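PDB 6RY0: mannan endo-1,6-alpha-mannosidase from Chaetomium thermophilum, which probably cleaves alpha-1,6-mannosidic linkages as a glycosyl hydrolase family 76 member and is thought to help transfer GPI-anchored glycoproteins into the fungal cell wall. Local coordinates for residues E310-K324 with F371-D384. Numbering follows the deposited sequence.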
loop_
_atom_site.group_PDB
_atom_site.type_symbol
_atom_site.label_atom_id
_atom_site.label_comp_id
_atom_site.label_asym_id
_atom_site.label_seq_id
_atom_site.Cartn_x
_atom_site.Cartn_y
_atom_site.Cartn_z
ATOM N N GLU A 310 -11.961 2.566 14.429
ATOM C CA GLU A 310 -13.239 2.885 13.806
ATOM C C GLU A 310 -14.433 2.758 14.754
ATOM O O GLU A 310 -15.517 3.223 14.436
ATOM C CB GLU A 310 -13.421 2.008 12.563
ATOM C CG GLU A 310 -14.631 2.352 11.735
ATOM C CD GLU A 310 -14.712 1.653 10.383
ATOM O OE1 GLU A 310 -13.699 1.135 9.867
ATOM O OE2 GLU A 310 -15.828 1.668 9.810
ATOM N N GLY A 311 -14.245 2.137 15.910
ATOM C CA GLY A 311 -15.363 1.889 16.801
ATOM C C GLY A 311 -16.083 3.093 17.322
ATOM O O GLY A 311 -17.231 2.996 17.820
ATOM N N ARG A 312 -15.401 4.227 17.282
ATOM C CA ARG A 312 -16.076 5.485 17.535
ATOM C C ARG A 312 -15.500 6.500 16.563
ATOM O O ARG A 312 -14.456 6.296 15.968
ATOM C CB ARG A 312 -15.891 5.908 18.974
ATOM C CG ARG A 312 -14.450 6.156 19.335
ATOM C CD ARG A 312 -14.299 6.352 20.843
ATOM N NE ARG A 312 -12.912 6.140 21.233
ATOM C CZ ARG A 312 -11.969 7.074 21.185
ATOM N NH1 ARG A 312 -12.263 8.306 20.795
ATOM N NH2 ARG A 312 -10.725 6.777 21.538
ATOM N N GLN A 313 -16.188 7.600 16.404
ATOM C CA GLN A 313 -15.709 8.681 15.570
ATOM C C GLN A 313 -14.648 9.488 16.269
ATOM O O GLN A 313 -14.685 9.648 17.487
ATOM C CB GLN A 313 -16.856 9.610 15.224
ATOM C CG GLN A 313 -17.887 8.919 14.374
ATOM C CD GLN A 313 -19.128 9.759 14.139
ATOM O OE1 GLN A 313 -19.134 10.983 14.330
ATOM N NE2 GLN A 313 -20.166 9.110 13.668
ATOM N N GLY A 314 -13.746 10.064 15.480
ATOM C CA GLY A 314 -12.764 10.980 16.009
ATOM C C GLY A 314 -11.476 10.348 16.501
ATOM O O GLY A 314 -10.729 10.992 17.264
ATOM N N ALA A 315 -11.241 9.083 16.171
ATOM C CA ALA A 315 -10.027 8.396 16.599
ATOM C C ALA A 315 -9.070 8.066 15.446
ATOM O O ALA A 315 -7.868 8.052 15.642
ATOM C CB ALA A 315 -10.376 7.119 17.338
ATOM N N CYS A 316 -9.581 7.747 14.274
ATOM C CA CYS A 316 -8.676 7.352 13.189
ATOM C C CYS A 316 -7.861 8.528 12.663
ATOM O O CYS A 316 -8.423 9.586 12.392
ATOM C CB CYS A 316 -9.469 6.710 12.064
ATOM S SG CYS A 316 -10.364 5.153 12.478
ATOM N N THR A 317 -6.554 8.335 12.470
ATOM C CA THR A 317 -5.712 9.375 11.909
ATOM C C THR A 317 -5.808 9.376 10.389
ATOM O O THR A 317 -6.323 8.438 9.779
ATOM C CB THR A 317 -4.250 9.137 12.269
ATOM O OG1 THR A 317 -3.834 7.947 11.604
ATOM C CG2 THR A 317 -4.011 9.002 13.787
ATOM N N ALA A 318 -5.264 10.423 9.764
ATOM C CA ALA A 318 -5.266 10.512 8.311
ATOM C C ALA A 318 -4.708 9.232 7.690
ATOM O O ALA A 318 -5.248 8.719 6.710
ATOM C CB ALA A 318 -4.471 11.712 7.850
ATOM N N ASP A 319 -3.612 8.719 8.237
ATOM C CA ASP A 319 -3.024 7.529 7.665
ATOM C C ASP A 319 -4.039 6.352 7.716
ATOM O O ASP A 319 -4.233 5.611 6.754
ATOM C CB ASP A 319 -1.768 7.088 8.426
ATOM C CG ASP A 319 -0.571 7.993 8.253
ATOM O OD1 ASP A 319 -0.565 8.983 7.492
ATOM O OD2 ASP A 319 0.440 7.600 8.850
ATOM N N MET A 320 -4.673 6.175 8.871
ATOM C CA MET A 320 -5.562 5.037 9.088
ATOM C C MET A 320 -6.784 5.026 8.170
ATOM O O MET A 320 -7.305 3.962 7.838
ATOM C CB MET A 320 -6.029 4.998 10.555
ATOM C CG MET A 320 -4.893 4.782 11.531
ATOM S SD MET A 320 -5.453 5.046 13.230
ATOM C CE MET A 320 -3.856 5.185 14.037
ATOM N N LEU A 321 -7.218 6.205 7.729
ATOM C CA LEU A 321 -8.366 6.316 6.833
ATOM C C LEU A 321 -8.119 5.705 5.462
ATOM O O LEU A 321 -9.064 5.443 4.716
ATOM C CB LEU A 321 -8.771 7.786 6.738
ATOM C CG LEU A 321 -9.197 8.441 8.055
ATOM C CD1 LEU A 321 -9.232 9.936 7.911
ATOM C CD2 LEU A 321 -10.529 7.906 8.551
ATOM N N THR A 322 -6.846 5.486 5.127
ATOM C CA THR A 322 -6.476 4.916 3.833
ATOM C C THR A 322 -6.390 3.392 3.847
ATOM O O THR A 322 -6.337 2.769 2.790
ATOM C CB THR A 322 -5.128 5.440 3.342
ATOM O OG1 THR A 322 -4.062 4.882 4.114
ATOM C CG2 THR A 322 -5.064 6.945 3.373
ATOM N N PHE A 323 -6.333 2.776 5.024
ATOM C CA PHE A 323 -5.904 1.367 5.056
ATOM C C PHE A 323 -6.885 0.451 4.360
ATOM O O PHE A 323 -6.488 -0.477 3.649
ATOM C CB PHE A 323 -5.640 0.882 6.480
ATOM C CG PHE A 323 -4.530 1.568 7.231
ATOM C CD1 PHE A 323 -3.560 2.371 6.600
ATOM C CD2 PHE A 323 -4.424 1.388 8.609
ATOM C CE1 PHE A 323 -2.550 2.975 7.331
ATOM C CE2 PHE A 323 -3.408 1.978 9.323
ATOM C CZ PHE A 323 -2.478 2.778 8.693
ATOM N N LYS A 324 -8.189 0.672 4.572
ATOM C CA LYS A 324 -9.170 -0.262 4.029
ATOM C C LYS A 324 -9.158 -0.252 2.491
ATOM O O LYS A 324 -9.500 -1.258 1.869
ATOM C CB LYS A 324 -10.556 -0.044 4.645
ATOM C CG LYS A 324 -11.120 1.350 4.448
ATOM C CD LYS A 324 -12.505 1.511 5.079
ATOM C CE LYS A 324 -12.540 1.185 6.551
ATOM N NZ LYS A 324 -13.792 1.661 7.210
ATOM N N PHE A 371 -16.035 7.350 5.933
ATOM C CA PHE A 371 -15.184 6.247 6.337
ATOM C C PHE A 371 -15.930 5.100 6.976
ATOM O O PHE A 371 -15.435 3.962 6.984
ATOM C CB PHE A 371 -14.179 6.748 7.368
ATOM C CG PHE A 371 -13.176 5.712 7.813
ATOM C CD1 PHE A 371 -12.239 5.210 6.919
ATOM C CD2 PHE A 371 -13.157 5.258 9.121
ATOM C CE1 PHE A 371 -11.303 4.293 7.328
ATOM C CE2 PHE A 371 -12.205 4.346 9.525
ATOM C CZ PHE A 371 -11.295 3.850 8.621
ATOM N N TYR A 372 -17.078 5.374 7.585
ATOM C CA TYR A 372 -17.699 4.434 8.528
ATOM C C TYR A 372 -18.669 3.547 7.772
ATOM O O TYR A 372 -19.908 3.603 7.931
ATOM C CB TYR A 372 -18.338 5.225 9.703
ATOM C CG TYR A 372 -17.273 5.983 10.496
ATOM C CD1 TYR A 372 -16.852 7.230 10.085
ATOM C CD2 TYR A 372 -16.669 5.431 11.609
ATOM C CE1 TYR A 372 -15.861 7.919 10.747
ATOM C CE2 TYR A 372 -15.671 6.107 12.291
ATOM C CZ TYR A 372 -15.261 7.348 11.852
ATOM O OH TYR A 372 -14.276 8.001 12.541
ATOM N N TRP A 373 -18.099 2.701 6.915
ATOM C CA TRP A 373 -18.903 1.916 5.992
ATOM C C TRP A 373 -19.824 0.943 6.729
ATOM O O TRP A 373 -21.008 0.830 6.414
ATOM C CB TRP A 373 -18.013 1.165 5.002
ATOM C CG TRP A 373 -17.045 2.002 4.227
ATOM C CD1 TRP A 373 -16.949 3.365 4.170
ATOM C CD2 TRP A 373 -16.003 1.490 3.397
ATOM N NE1 TRP A 373 -15.900 3.732 3.351
ATOM C CE2 TRP A 373 -15.298 2.601 2.869
ATOM C CE3 TRP A 373 -15.610 0.206 3.026
ATOM C CZ2 TRP A 373 -14.222 2.464 1.996
ATOM C CZ3 TRP A 373 -14.532 0.065 2.161
ATOM C CH2 TRP A 373 -13.856 1.201 1.656
ATOM N N LYS A 374 -19.268 0.233 7.698
ATOM C CA LYS A 374 -20.071 -0.738 8.435
ATOM C C LYS A 374 -21.297 -0.084 9.075
ATOM O O LYS A 374 -22.363 -0.691 9.110
ATOM C CB LYS A 374 -19.220 -1.435 9.474
ATOM C CG LYS A 374 -19.999 -2.452 10.360
ATOM C CD LYS A 374 -20.664 -3.639 9.599
ATOM C CE LYS A 374 -21.429 -4.582 10.526
ATOM N NZ LYS A 374 -22.758 -4.147 11.010
ATOM N N SER A 375 -21.146 1.137 9.563
ATOM C CA SER A 375 -22.247 1.837 10.239
ATOM C C SER A 375 -23.426 2.090 9.353
ATOM O O SER A 375 -24.529 2.332 9.837
ATOM C CB SER A 375 -21.790 3.202 10.772
ATOM O OG SER A 375 -21.762 4.233 9.784
ATOM N N GLY A 376 -23.219 2.126 8.052
ATOM C CA GLY A 376 -24.302 2.365 7.119
ATOM C C GLY A 376 -24.692 3.807 6.883
ATOM O O GLY A 376 -25.650 4.051 6.143
ATOM N N LYS A 377 -23.971 4.744 7.480
ATOM C CA LYS A 377 -24.342 6.159 7.420
ATOM C C LYS A 377 -23.131 6.993 7.051
ATOM O O LYS A 377 -22.021 6.711 7.481
ATOM C CB LYS A 377 -24.872 6.627 8.784
ATOM C CG LYS A 377 -26.005 5.779 9.313
ATOM C CD LYS A 377 -26.489 6.225 10.680
ATOM C CE LYS A 377 -27.590 5.319 11.228
ATOM N NZ LYS A 377 -28.134 5.810 12.516
ATOM N N PHE A 378 -23.384 8.050 6.293
ATOM C CA PHE A 378 -22.373 9.048 6.009
ATOM C C PHE A 378 -22.015 9.796 7.273
ATOM O O PHE A 378 -22.889 10.290 7.979
ATOM C CB PHE A 378 -22.871 10.033 4.949
ATOM C CG PHE A 378 -21.920 11.178 4.728
ATOM C CD1 PHE A 378 -20.775 10.996 3.947
ATOM C CD2 PHE A 378 -22.121 12.413 5.322
ATOM C CE1 PHE A 378 -19.870 12.006 3.782
ATOM C CE2 PHE A 378 -21.239 13.428 5.124
ATOM C CZ PHE A 378 -20.096 13.227 4.357
ATOM N N VAL A 379 -20.721 9.920 7.521
ATOM C CA VAL A 379 -20.145 10.712 8.588
ATOM C C VAL A 379 -19.197 11.694 7.902
ATOM O O VAL A 379 -18.348 11.305 7.111
ATOM C CB VAL A 379 -19.350 9.827 9.577
ATOM C CG1 VAL A 379 -18.667 10.664 10.602
ATOM C CG2 VAL A 379 -20.259 8.784 10.227
ATOM N N ASP A 380 -19.337 12.973 8.228
ATOM C CA ASP A 380 -18.479 13.971 7.627
ATOM C C ASP A 380 -17.021 13.727 8.002
ATOM O O ASP A 380 -16.701 13.599 9.178
ATOM C CB ASP A 380 -18.910 15.354 8.126
ATOM C CG ASP A 380 -18.365 16.455 7.282
ATOM O OD1 ASP A 380 -17.153 16.544 7.117
ATOM O OD2 ASP A 380 -19.150 17.190 6.674
ATOM N N PRO A 381 -16.116 13.680 7.007
ATOM C CA PRO A 381 -14.688 13.550 7.312
ATOM C C PRO A 381 -14.138 14.576 8.279
ATOM O O PRO A 381 -13.107 14.310 8.895
ATOM C CB PRO A 381 -14.020 13.632 5.932
ATOM C CG PRO A 381 -15.066 13.029 5.027
ATOM C CD PRO A 381 -16.383 13.517 5.564
ATOM N N SER A 382 -14.816 15.686 8.490
ATOM C CA SER A 382 -14.331 16.661 9.450
ATOM C C SER A 382 -14.285 16.060 10.873
ATOM O O SER A 382 -13.494 16.548 11.690
ATOM C CB SER A 382 -15.237 17.888 9.422
ATOM O OG SER A 382 -16.529 17.575 9.933
ATOM N N VAL A 383 -15.042 14.997 11.151
ATOM C CA VAL A 383 -14.992 14.408 12.475
ATOM C C VAL A 383 -13.621 13.826 12.752
ATOM O O VAL A 383 -13.209 13.734 13.924
ATOM C CB VAL A 383 -16.097 13.328 12.731
ATOM C CG1 VAL A 383 -17.461 13.933 12.487
ATOM C CG2 VAL A 383 -15.845 12.013 11.984
ATOM N N ASP A 384 -12.920 13.417 11.692
ATOM C CA ASP A 384 -11.567 12.897 11.825
ATOM C C ASP A 384 -10.518 13.902 11.363
ATOM O O ASP A 384 -9.368 13.557 11.146
ATOM C CB ASP A 384 -11.446 11.547 11.143
ATOM C CG ASP A 384 -12.278 10.488 11.836
ATOM O OD1 ASP A 384 -12.219 10.377 13.073
ATOM O OD2 ASP A 384 -13.025 9.762 11.145
HETATM O O HOH W 1 -16.359 0.201 7.704
HETATM O O HOH W 2 -18.470 1.934 10.573
HETATM O O HOH W 3 -12.362 7.183 14.307
HETATM O O HOH W 4 -9.794 11.234 14.120
#
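Glu-310 lays its extended chain along Tyr-372, with Glu-310 CG 3.7 Å from Tyr-372 CD2, while two waters link OE2 to the backbone N of Lys-374 and Ser-375 in the type I turn 373-376. Gln-313 crosses one face of the Tyr-372 ring with CG, and its amide ends against both methyls of Val-379. The N of Gly-314 gives Asp-384 OD1 a weak, bent bond (126°); Asp-384 OD2, through its syn lone pair, accepts a hydrogen bond from Tyr-372 OH at 2.6 Å. Cys-316 SG, disulfide-bonded to Cys-309, lies obliquely beside the Phe-371 ring. Leu-321 CD2 sits over the centre of that ring, and Lys-324 NZ covers the opposite face, 3.6 Å from the centroid. With chi3 bent to 56°, Lys-324 runs CD across the Trp-373 face and brings NZ to Phe-371 O (2.8 Å) and into a salt bridge with Glu-310 OE1 (2.7 Å). A methionine in its place would probably leave the buried Glu-310 carboxylate without its countercharge and Phe-371 O without this donor. Cation-pi and CH-pi contacts on opposite Phe-371 faces thus fasten loop 371-384 to helix 323-337, just before His-385, which with Asp-73 binds this family 76 enzyme's calcium.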